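Local coordinates for Lysine/ornithine decarboxylase (Selenomonas ruminantium, PDB 5GJP), which decarboxylates both L-lysine and L-ornithine with similar efficiency, using pyridoxal 5'-phosphate to make cadaverine and putrescine, at residues 12-17 and 374-379; 288-293 and 324-329; 301-306 and 347-352. One frame throughout, in Å; residues are numbered along the deposited sequence.

Interaction 1 (12-17 and 374-379)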
loop_
_atom_site.group_PDB
_atom_site.type_symbol
_atom_site.label_atom_id
_atom_site.label_comp_id
_atom_site.label_asym_id
_atom_site.label_seq_id
_atom_site.Cartn_x
_atom_site.Cartn_y
_atom_site.Cartn_z
ATOM N N LYS A 12 -8.065 -14.700 23.104
ATOM C CA LYS A 12 -7.213 -14.606 24.310
ATOM C C LYS A 12 -6.077 -15.590 24.191
ATOM O O LYS A 12 -4.919 -15.212 24.267
ATOM C CB LYS A 12 -7.963 -14.919 25.618
ATOM C CG LYS A 12 -9.262 -14.170 25.893
ATOM C CD LYS A 12 -9.084 -12.681 26.119
ATOM C CE LYS A 12 -10.195 -12.156 27.023
ATOM N NZ LYS A 12 -10.010 -10.728 27.402
ATOM N N THR A 13 -6.401 -16.855 23.959
ATOM C CA THR A 13 -5.351 -17.868 23.856
ATOM C C THR A 13 -4.392 -17.615 22.704
ATOM O O THR A 13 -3.196 -17.703 22.890
ATOM C CB THR A 13 -5.904 -19.298 23.767
ATOM O OG1 THR A 13 -6.921 -19.364 22.759
ATOM C CG2 THR A 13 -6.466 -19.721 25.102
ATOM N N LEU A 14 -4.902 -17.279 21.527
ATOM C CA LEU A 14 -4.022 -17.001 20.378
ATOM C C LEU A 14 -3.057 -15.842 20.676
ATOM O O LEU A 14 -1.830 -15.989 20.525
ATOM C CB LEU A 14 -4.844 -16.694 19.133
ATOM C CG LEU A 14 -5.655 -17.878 18.570
ATOM C CD1 LEU A 14 -6.769 -17.406 17.636
ATOM C CD2 LEU A 14 -4.746 -18.865 17.879
ATOM N N ALA A 15 -3.616 -14.731 21.169
ATOM C CA ALA A 15 -2.839 -13.558 21.545
ATOM C C ALA A 15 -1.816 -13.770 22.688
ATOM O O ALA A 15 -0.892 -12.952 22.831
ATOM C CB ALA A 15 -3.768 -12.423 21.907
ATOM N N LYS A 16 -1.981 -14.828 23.496
ATOM C CA LYS A 16 -0.968 -15.206 24.490
ATOM C C LYS A 16 0.316 -15.700 23.826
ATOM O O LYS A 16 1.399 -15.517 24.366
ATOM C CB LYS A 16 -1.489 -16.281 25.468
ATOM C CG LYS A 16 -2.220 -15.760 26.703
ATOM C CD LYS A 16 -1.310 -14.995 27.663
ATOM C CE LYS A 16 -0.161 -15.849 28.192
ATOM N NZ LYS A 16 0.490 -15.235 29.383
ATOM N N ARG A 17 0.182 -16.321 22.659
ATOM C CA ARG A 17 1.295 -16.934 21.936
ATOM C C ARG A 17 1.863 -16.093 20.793
ATOM O O ARG A 17 3.054 -16.156 20.507
ATOM C CB ARG A 17 0.838 -18.277 21.365
ATOM C CG ARG A 17 1.194 -19.458 22.239
ATOM C CD ARG A 17 0.079 -20.477 22.286
ATOM N NE ARG A 17 -0.462 -20.777 20.957
ATOM C CZ ARG A 17 -1.759 -20.892 20.662
ATOM N NH1 ARG A 17 -2.715 -20.714 21.591
ATOM N NH2 ARG A 17 -2.111 -21.160 19.406
ATOM N N GLN A 374 -3.688 -24.985 14.679
ATOM C CA GLN A 374 -3.657 -24.494 16.075
ATOM C C GLN A 374 -4.494 -25.353 17.025
ATOM O O GLN A 374 -5.462 -25.964 16.593
ATOM C CB GLN A 374 -4.222 -23.070 16.132
ATOM C CG GLN A 374 -3.578 -22.088 15.172
ATOM C CD GLN A 374 -2.095 -21.910 15.429
ATOM O OE1 GLN A 374 -1.678 -21.628 16.550
ATOM N NE2 GLN A 374 -1.297 -22.064 14.394
ATOM N N PRO A 375 -4.158 -25.358 18.328
ATOM C CA PRO A 375 -4.936 -26.114 19.336
ATOM C C PRO A 375 -6.384 -25.633 19.538
ATOM O O PRO A 375 -7.270 -26.439 19.860
ATOM C CB PRO A 375 -4.135 -25.924 20.627
ATOM C CG PRO A 375 -3.249 -24.741 20.401
ATOM C CD PRO A 375 -2.969 -24.718 18.926
ATOM N N GLU A 376 -6.618 -24.339 19.332
ATOM C CA GLU A 376 -7.980 -23.813 19.299
ATOM C C GLU A 376 -8.877 -24.568 18.299
ATOM O O GLU A 376 -10.058 -24.804 18.569
ATOM C CB GLU A 376 -7.981 -22.322 19.021
ATOM C CG GLU A 376 -7.459 -21.471 20.181
ATOM C CD GLU A 376 -5.925 -21.345 20.232
ATOM O OE1 GLU A 376 -5.216 -22.000 19.420
ATOM O OE2 GLU A 376 -5.405 -20.591 21.094
ATOM N N TYR A 377 -8.316 -24.974 17.176
ATOM C CA TYR A 377 -9.046 -25.767 16.209
ATOM C C TYR A 377 -9.256 -27.191 16.728
ATOM O O TYR A 377 -10.337 -27.735 16.579
ATOM C CB TYR A 377 -8.302 -25.811 14.881
ATOM C CG TYR A 377 -8.961 -26.672 13.853
ATOM C CD1 TYR A 377 -10.125 -26.241 13.193
ATOM C CD2 TYR A 377 -8.423 -27.915 13.503
ATOM C CE1 TYR A 377 -10.739 -27.034 12.224
ATOM C CE2 TYR A 377 -9.041 -28.715 12.550
ATOM C CZ TYR A 377 -10.194 -28.262 11.918
ATOM O OH TYR A 377 -10.788 -29.031 10.965
ATOM N N ALA A 378 -8.219 -27.784 17.322
ATOM C CA ALA A 378 -8.327 -29.102 18.019
ATOM C C ALA A 378 -9.421 -29.079 19.084
ATOM O O ALA A 378 -10.205 -29.998 19.175
ATOM C CB ALA A 378 -7.002 -29.485 18.660
ATOM N N ALA A 379 -9.481 -27.984 19.833
ATOM C CA ALA A 379 -10.510 -27.735 20.823
ATOM C C ALA A 379 -11.922 -27.621 20.216
ATOM O O ALA A 379 -12.889 -28.186 20.757
ATOM C CB ALA A 379 -10.150 -26.481 21.636
#
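Arg17 and Glu376 meet head-on in a two-pronged salt bridge. Arg17 NH1 lies 2.7 Å from Glu376 OE2, in a nearly straight bond of 166°. Arg17 NH2 is 3.2 Å from Glu376 OE1. Each oxygen uses its syn lone pair, and the guanidinium and carboxylate planes are nearly coplanar. The two bonds fix the rotation of the carboxylate. Glu376 OE2 has a second grip on its anti side, where Thr13 OG1 is hydrogen-bonded at 2.6 Å. The Thr13 hydroxyl reaches it because chi1 of 50° sets OG1 between the backbone N and the carbonyl carbon. The carbonyls of Lys9 and Glu10, one turn back, also lie within bonding distance of that hydroxyl and compete for its one proton. Leu14 covers the acid from another side, with CD2 at 3.5 Å from Glu376 OE1. Glu376 is buried, so the paired charge probably offsets the cost of placing it there.

The next shell holds the guanidinium. Gln374 OE1 lies in its plane and takes a weak bond from Arg17 NH2 at 2.9 Å. The Gln374 amide is almost coplanar with it. Pro375 CG sits over one guanidinium face. Gln374 is also the N-cap residue of helix 375-387, and Pro375 opens that helix.

The two helical pieces run nearly antiparallel, at 158°, with axes 11.2 Å apart. Polar side chains bridge this wide spacing. Helix 8-17 leads into strand 22-25, and helix 375-387 follows strand 368-370. These strands are parallel neighbours in the mixed sheet, so the contact joins the two chain ends beside that sheet.

Interaction 2 (288-293 and 324-329). With N2P (pentane-1,5-diamine), chain B.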
loop_
_atom_site.group_PDB
_atom_site.type_symbol
_atom_site.label_atom_id
_atom_site.label_comp_id
_atom_site.label_asym_id
_atom_site.label_seq_id
_atom_site.Cartn_x
_atom_site.Cartn_y
_atom_site.Cartn_z
ATOM N N GLY A 288 -3.238 -0.876 10.841
ATOM C CA GLY A 288 -3.637 0.410 10.312
ATOM C C GLY A 288 -3.874 0.484 8.820
ATOM O O GLY A 288 -3.876 -0.517 8.132
ATOM N N ILE A 289 -4.127 1.689 8.340
ATOM C CA ILE A 289 -4.469 1.918 6.963
ATOM C C ILE A 289 -3.325 1.598 5.987
ATOM O O ILE A 289 -3.550 1.524 4.786
ATOM C CB ILE A 289 -4.948 3.395 6.781
ATOM C CG1 ILE A 289 -6.011 3.511 5.670
ATOM C CG2 ILE A 289 -3.762 4.367 6.584
ATOM C CD1 ILE A 289 -7.073 4.560 5.952
ATOM N N TYR A 290 -2.118 1.480 6.509
ATOM C CA TYR A 290 -0.987 1.129 5.693
ATOM C C TYR A 290 -0.755 -0.367 5.717
ATOM O O TYR A 290 0.102 -0.869 5.039
ATOM C CB TYR A 290 0.247 1.876 6.147
ATOM C CG TYR A 290 0.298 3.309 5.712
ATOM C CD1 TYR A 290 0.630 3.647 4.423
ATOM C CD2 TYR A 290 0.036 4.329 6.606
ATOM C CE1 TYR A 290 0.693 4.962 4.034
ATOM C CE2 TYR A 290 0.096 5.642 6.225
ATOM C CZ TYR A 290 0.424 5.951 4.939
ATOM O OH TYR A 290 0.478 7.264 4.562
ATOM N N GLY A 291 -1.548 -1.086 6.489
ATOM C CA GLY A 291 -1.453 -2.525 6.508
ATOM C C GLY A 291 -2.716 -3.150 5.973
ATOM O O GLY A 291 -3.104 -2.901 4.854
ATOM N N CYS A 292 -3.368 -3.947 6.795
ATOM C CA CYS A 292 -4.610 -4.607 6.424
ATOM C C CYS A 292 -5.801 -3.709 6.123
ATOM O O CYS A 292 -6.601 -4.029 5.263
ATOM C CB CYS A 292 -4.978 -5.653 7.451
ATOM S SG CYS A 292 -4.016 -7.132 7.203
ATOM N N PHE A 293 -5.945 -2.620 6.861
ATOM C CA PHE A 293 -7.018 -1.669 6.612
ATOM C C PHE A 293 -6.787 -0.812 5.356
ATOM O O PHE A 293 -7.552 0.116 5.116
ATOM C CB PHE A 293 -7.238 -0.759 7.807
ATOM C CG PHE A 293 -7.817 -1.455 8.994
ATOM C CD1 PHE A 293 -9.196 -1.678 9.070
ATOM C CD2 PHE A 293 -7.008 -1.845 10.051
ATOM C CE1 PHE A 293 -9.748 -2.301 10.180
ATOM C CE2 PHE A 293 -7.544 -2.484 11.159
ATOM C CZ PHE A 293 -8.921 -2.687 11.231
ATOM N N ASP A 324 1.125 9.129 10.357
ATOM C CA ASP A 324 0.445 9.859 9.359
ATOM C C ASP A 324 -0.987 10.114 9.821
ATOM O O ASP A 324 -1.681 9.210 10.297
ATOM C CB ASP A 324 0.463 9.001 8.115
ATOM C CG ASP A 324 0.145 9.759 6.901
ATOM O OD1 ASP A 324 -0.515 10.809 6.992
ATOM O OD2 ASP A 324 0.536 9.278 5.845
ATOM N N GLY A 325 -1.437 11.349 9.624
ATOM C CA GLY A 325 -2.779 11.769 9.998
ATOM C C GLY A 325 -3.870 11.158 9.153
ATOM O O GLY A 325 -5.043 11.265 9.491
ATOM N N ILE A 326 -3.507 10.501 8.053
ATOM C CA ILE A 326 -4.491 9.786 7.253
ATOM C C ILE A 326 -4.932 8.451 7.917
ATOM O O ILE A 326 -5.965 7.882 7.555
ATOM C CB ILE A 326 -3.950 9.599 5.796
ATOM C CG1 ILE A 326 -5.101 9.412 4.795
ATOM C CG2 ILE A 326 -2.908 8.471 5.682
ATOM C CD1 ILE A 326 -4.929 10.286 3.577
ATOM N N ASP A 327 -4.139 7.964 8.881
ATOM C CA ASP A 327 -4.305 6.626 9.476
ATOM C C ASP A 327 -5.428 6.617 10.516
ATOM O O ASP A 327 -5.192 6.409 11.703
ATOM C CB ASP A 327 -2.970 6.144 10.085
ATOM C CG ASP A 327 -2.883 4.591 10.235
ATOM O OD1 ASP A 327 -3.929 3.887 10.149
ATOM O OD2 ASP A 327 -1.745 4.066 10.437
ATOM N N VAL A 328 -6.642 6.866 10.048
ATOM C CA VAL A 328 -7.839 6.851 10.865
ATOM C C VAL A 328 -8.795 5.846 10.264
ATOM O O VAL A 328 -9.101 5.932 9.099
ATOM C CB VAL A 328 -8.510 8.232 10.859
ATOM C CG1 VAL A 328 -9.603 8.307 11.896
ATOM C CG2 VAL A 328 -7.490 9.323 11.081
ATOM N N LEU A 329 -9.263 4.890 11.052
ATOM C CA LEU A 329 -10.047 3.790 10.505
ATOM C C LEU A 329 -11.551 3.908 10.627
ATOM O O LEU A 329 -12.273 3.638 9.690
ATOM C CB LEU A 329 -9.603 2.472 11.124
ATOM C CG LEU A 329 -8.107 2.263 11.278
ATOM C CD1 LEU A 329 -7.839 1.259 12.373
ATOM C CD2 LEU A 329 -7.532 1.789 9.961
HETATM C C1 N2P B . 2.108 8.775 3.228
HETATM C C2 N2P B . 2.164 10.322 3.136
HETATM C C3 N2P B . 2.194 11.085 4.461
HETATM C C4 N2P B . 3.061 12.334 4.442
HETATM N NE2 N2P B . 2.417 8.106 1.914
HETATM C C5 N2P B . 3.768 12.564 5.780
HETATM N N1 N2P B . 2.931 12.451 7.012
#
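Leu329 lies across Phe293 and lays one methyl on its ring. Leu329 CD1 sits 4.1 Å from the ring centroid, 17° off the normal, in a CH-pi contact. The other branch packs at the base of the ring, with Leu329 CD2 3.3 Å from Phe293 CB. Asp327 and Ile289 run alongside each other, pointing opposite ways. Asp327 OD1 accepts an almost straight bond from the N-H of Ile289, 2.9 Å from Ile289 N. The N-H comes from 43° above the carboxylate plane. Asp327 CG stands opposite the backbone N (chi1 -158°), and this swings the acid toward the turn. Its second oxygen, OD2, is bonded to Ser322 OG.

Both segments are built on type I beta turns, Gly288 to Gly291 and Asp324 to Asp327. Asp324 OD1 also takes the N-H of Ile326 at 3.2 Å, an Asx turn. Asp324 follows Cys323, the probable proton donor shared across the dimer. As in related decarboxylases, this loop serves an active site at the subunit interface.

The Tyr290 side chain stands roughly perpendicular to that of Asp324. Asp324 OD2 lies in the plane of the Tyr290 ring, near the hydroxyl, although that spacing is doubtful. A bound cadaverine lies nearby, its closest approaches doubtful too. Ile326 CG2 approaches the ring obliquely, 4.2 Å from Tyr290 CE2. Tyr298 of the second subunit stacks with Tyr290 and bonds to Ile289 O.

Interaction 3 (301-306 and 347-352). With N2P (pentane-1,5-diamine), chain C; PLP (pyridoxal-5'-phosphate), chain D.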
loop_
_atom_site.group_PDB
_atom_site.type_symbol
_atom_site.label_atom_id
_atom_site.label_comp_id
_atom_site.label_asym_id
_atom_site.label_seq_id
_atom_site.Cartn_x
_atom_site.Cartn_y
_atom_site.Cartn_z
ATOM N N TRP A 301 -13.882 0.016 1.300
ATOM C CA TRP A 301 -14.486 -1.056 2.063
ATOM C C TRP A 301 -14.614 -0.635 3.500
ATOM O O TRP A 301 -13.867 0.206 3.946
ATOM C CB TRP A 301 -13.652 -2.337 1.931
ATOM C CG TRP A 301 -14.437 -3.556 2.302
ATOM C CD1 TRP A 301 -14.561 -4.096 3.537
ATOM C CD2 TRP A 301 -15.256 -4.336 1.436
ATOM N NE1 TRP A 301 -15.389 -5.196 3.497
ATOM C CE2 TRP A 301 -15.835 -5.359 2.220
ATOM C CE3 TRP A 301 -15.552 -4.272 0.083
ATOM C CZ2 TRP A 301 -16.690 -6.296 1.700
ATOM C CZ3 TRP A 301 -16.401 -5.200 -0.446
ATOM C CH2 TRP A 301 -16.965 -6.208 0.357
ATOM N N THR A 302 -15.601 -1.197 4.189
ATOM C CA THR A 302 -15.842 -0.969 5.624
ATOM C C THR A 302 -16.003 -2.330 6.307
ATOM O O THR A 302 -16.947 -3.087 6.008
ATOM C CB THR A 302 -17.091 -0.097 5.874
ATOM O OG1 THR A 302 -16.956 1.115 5.130
ATOM C CG2 THR A 302 -17.225 0.274 7.355
ATOM N N TYR A 303 -15.082 -2.607 7.225
ATOM C CA TYR A 303 -14.895 -3.938 7.789
ATOM C C TYR A 303 -15.654 -4.000 9.113
ATOM O O TYR A 303 -15.767 -2.979 9.809
ATOM C CB TYR A 303 -13.368 -4.217 8.007
ATOM C CG TYR A 303 -12.575 -4.243 6.702
ATOM C CD1 TYR A 303 -12.524 -5.409 5.911
ATOM C CD2 TYR A 303 -11.925 -3.095 6.236
ATOM C CE1 TYR A 303 -11.844 -5.416 4.697
ATOM C CE2 TYR A 303 -11.246 -3.084 5.030
ATOM C CZ TYR A 303 -11.211 -4.238 4.270
ATOM O OH TYR A 303 -10.538 -4.216 3.089
ATOM N N PRO A 304 -16.172 -5.183 9.476
ATOM C CA PRO A 304 -16.820 -5.389 10.793
ATOM C C PRO A 304 -15.845 -5.615 11.931
ATOM O O PRO A 304 -15.051 -6.532 11.884
ATOM C CB PRO A 304 -17.687 -6.645 10.593
ATOM C CG PRO A 304 -17.267 -7.240 9.301
ATOM C CD PRO A 304 -16.281 -6.367 8.609
ATOM N N LEU A 305 -15.958 -4.803 12.959
ATOM C CA LEU A 305 -15.012 -4.740 14.053
ATOM C C LEU A 305 -15.766 -5.196 15.279
ATOM O O LEU A 305 -16.938 -4.896 15.411
ATOM C CB LEU A 305 -14.533 -3.293 14.162
ATOM C CG LEU A 305 -13.842 -2.781 15.405
ATOM C CD1 LEU A 305 -12.513 -3.491 15.569
ATOM C CD2 LEU A 305 -13.642 -1.275 15.277
ATOM N N HIS A 306 -15.127 -5.950 16.158
ATOM C CA HIS A 306 -15.802 -6.477 17.353
ATOM C C HIS A 306 -14.936 -6.168 18.611
ATOM O O HIS A 306 -13.789 -6.638 18.733
ATOM C CB HIS A 306 -16.053 -7.980 17.205
ATOM C CG HIS A 306 -16.849 -8.371 15.982
ATOM N ND1 HIS A 306 -18.233 -8.392 15.954
ATOM C CD2 HIS A 306 -16.451 -8.813 14.761
ATOM C CE1 HIS A 306 -18.652 -8.808 14.769
ATOM N NE2 HIS A 306 -17.591 -9.070 14.024
ATOM N N THR A 347 -13.565 -9.258 11.324
ATOM C CA THR A 347 -13.968 -10.414 10.551
ATOM C C THR A 347 -14.099 -10.057 9.082
ATOM O O THR A 347 -13.963 -8.908 8.690
ATOM C CB THR A 347 -15.300 -10.983 11.079
ATOM O OG1 THR A 347 -16.299 -9.979 11.037
ATOM C CG2 THR A 347 -15.157 -11.415 12.518
ATOM N N GLU A 348 -14.364 -11.058 8.267
ATOM C CA GLU A 348 -14.470 -10.873 6.829
ATOM C C GLU A 348 -13.267 -10.069 6.307
ATOM O O GLU A 348 -13.415 -9.042 5.656
ATOM C CB GLU A 348 -15.827 -10.267 6.461
ATOM C CG GLU A 348 -17.005 -11.242 6.641
ATOM C CD GLU A 348 -17.697 -11.159 8.014
ATOM O OE1 GLU A 348 -18.178 -10.051 8.339
ATOM O OE2 GLU A 348 -17.792 -12.183 8.758
ATOM N N MET A 349 -12.072 -10.575 6.611
ATOM C CA MET A 349 -10.807 -9.851 6.354
ATOM C C MET A 349 -9.916 -10.547 5.308
ATOM O O MET A 349 -8.778 -10.162 5.126
ATOM C CB MET A 349 -10.046 -9.660 7.702
ATOM C CG MET A 349 -10.292 -8.329 8.414
ATOM S SD MET A 349 -9.397 -6.814 7.943
ATOM C CE MET A 349 -7.920 -7.490 7.234
ATOM N N GLY A 350 -10.420 -11.559 4.608
ATOM C CA GLY A 350 -9.549 -12.344 3.711
ATOM C C GLY A 350 -9.208 -11.837 2.308
ATOM O O GLY A 350 -8.444 -12.479 1.618
ATOM N N SER A 351 -9.763 -10.710 1.869
ATOM C CA SER A 351 -9.675 -10.314 0.461
ATOM C C SER A 351 -9.331 -8.869 0.357
ATOM O O SER A 351 -9.968 -8.023 1.020
ATOM C CB SER A 351 -10.976 -10.582 -0.255
ATOM O OG SER A 351 -11.234 -11.979 -0.284
ATOM N N TYR A 352 -8.303 -8.578 -0.444
ATOM C CA TYR A 352 -7.891 -7.191 -0.732
ATOM C C TYR A 352 -7.532 -6.481 0.557
ATOM O O TYR A 352 -7.772 -5.279 0.731
ATOM C CB TYR A 352 -8.980 -6.459 -1.546
ATOM C CG TYR A 352 -9.309 -7.202 -2.832
ATOM C CD1 TYR A 352 -8.361 -7.328 -3.843
ATOM C CD2 TYR A 352 -10.509 -7.811 -3.011
ATOM C CE1 TYR A 352 -8.617 -8.012 -5.019
ATOM C CE2 TYR A 352 -10.782 -8.500 -4.167
ATOM C CZ TYR A 352 -9.837 -8.594 -5.169
ATOM O OH TYR A 352 -10.130 -9.275 -6.336
HETATM C C1 N2P C . -7.941 -3.383 -4.167
HETATM C C2 N2P C . -9.474 -3.565 -4.313
HETATM C C3 N2P C . -9.995 -3.873 -5.717
HETATM C C4 N2P C . -11.171 -4.837 -5.747
HETATM N NE2 N2P C . -7.488 -3.418 -2.730
HETATM C C5 N2P C . -11.123 -5.766 -6.964
HETATM N N1 N2P C . -10.854 -5.127 -8.288
HETATM N N1 PLP D . -11.284 -11.647 -12.492
HETATM C C2 PLP D . -10.445 -10.756 -13.039
HETATM C C2A PLP D . -10.031 -10.859 -14.474
HETATM C C3 PLP D . -9.915 -9.663 -12.229
HETATM O O3 PLP D . -9.087 -8.774 -12.797
HETATM C C4 PLP D . -10.329 -9.571 -10.821
HETATM C C4A PLP D . -9.836 -8.492 -9.941
HETATM O O4A PLP D . -10.445 -7.449 -9.854
HETATM C C5 PLP D . -11.261 -10.612 -10.342
HETATM C C6 PLP D . -11.673 -11.595 -11.217
HETATM C C5A PLP D . -11.743 -10.633 -8.920
HETATM O O4P PLP D . -13.051 -10.125 -8.758
HETATM P P PLP D . -13.731 -10.145 -7.333
HETATM O O1P PLP D . -14.539 -8.906 -7.234
HETATM O O2P PLP D . -14.532 -11.377 -7.373
HETATM O O3P PLP D . -12.603 -10.180 -6.398
HETATM O O HOH W 1 -11.409 -5.845 1.102
#
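Tyr303 and Met349 make a Met-aromatic contact. Met349 SD stands 4.3 Å from the centroid of the Tyr303 ring, 24° off the normal. The Met349 chain is bent at chi2 and chi3, which lays the sulfur on that face. Trp301 CD1 covers the opposite face. Glu348 O lies at the ring edge, 3.7 Å from Tyr303 CD1.

Close packing also involves Pro304. Pro304 CG packs against Thr347 OG1 and Glu348 OE1, both on one side, the latter 3.1 Å away.

Hydrogen bonds join the segments directly and through water. Thr347 N donates to Pro304 O at 3.2 Å. Next to it, His306 pairs with Leu345, as strand 305-306 runs antiparallel to strand 343-346. His306 NE2 and Thr347 OG1 share a weak bond at the imidazole edge. Farther along, a water accepts from Tyr303 OH at 2.7 Å and donates to Ser351 O at 2.6 Å. Ser351 OG is bonded to Arg258 O.

Ligand contacts come from Tyr352. Its hydroxyl donates to PLP O3P at 2.6 Å, with the oxygen in the ring plane. The cadaverine chain crosses one face of the same ring. Gly219 N, Gly257 N, Arg258 N and His179 NE2 also bond to PLP.

Loop 347-352 is thus bonded at its start through the backbone; its middle packs by sulfur on an aromatic face and is bridged by water. Its end carries a phenol that binds the cofactor phosphate and lines the product site.

How the interactions relate
From the N terminus, 12-17 comes first and meets its partner 374-379 only near the C terminus. Interaction 1 closes a loop of 356 residues, and interactions 2 and 3 are nested inside it. Within that loop the order is 288-293, 301-306, 324-329 and 347-352, so interactions 2 and 3 cross. Interaction 2 closes a loop of 30 residues and interaction 3 one of 40. They also touch, through Cys292 and Met349 and the rings of Phe293 and Tyr303. Both reach the mixed sheet. Interaction 2 ties its edge to the dimer interface, and interaction 3 links it to the cofactor of the barrel domain. Interaction 1 lies apart, its centre about 21 Å from that of interaction 3.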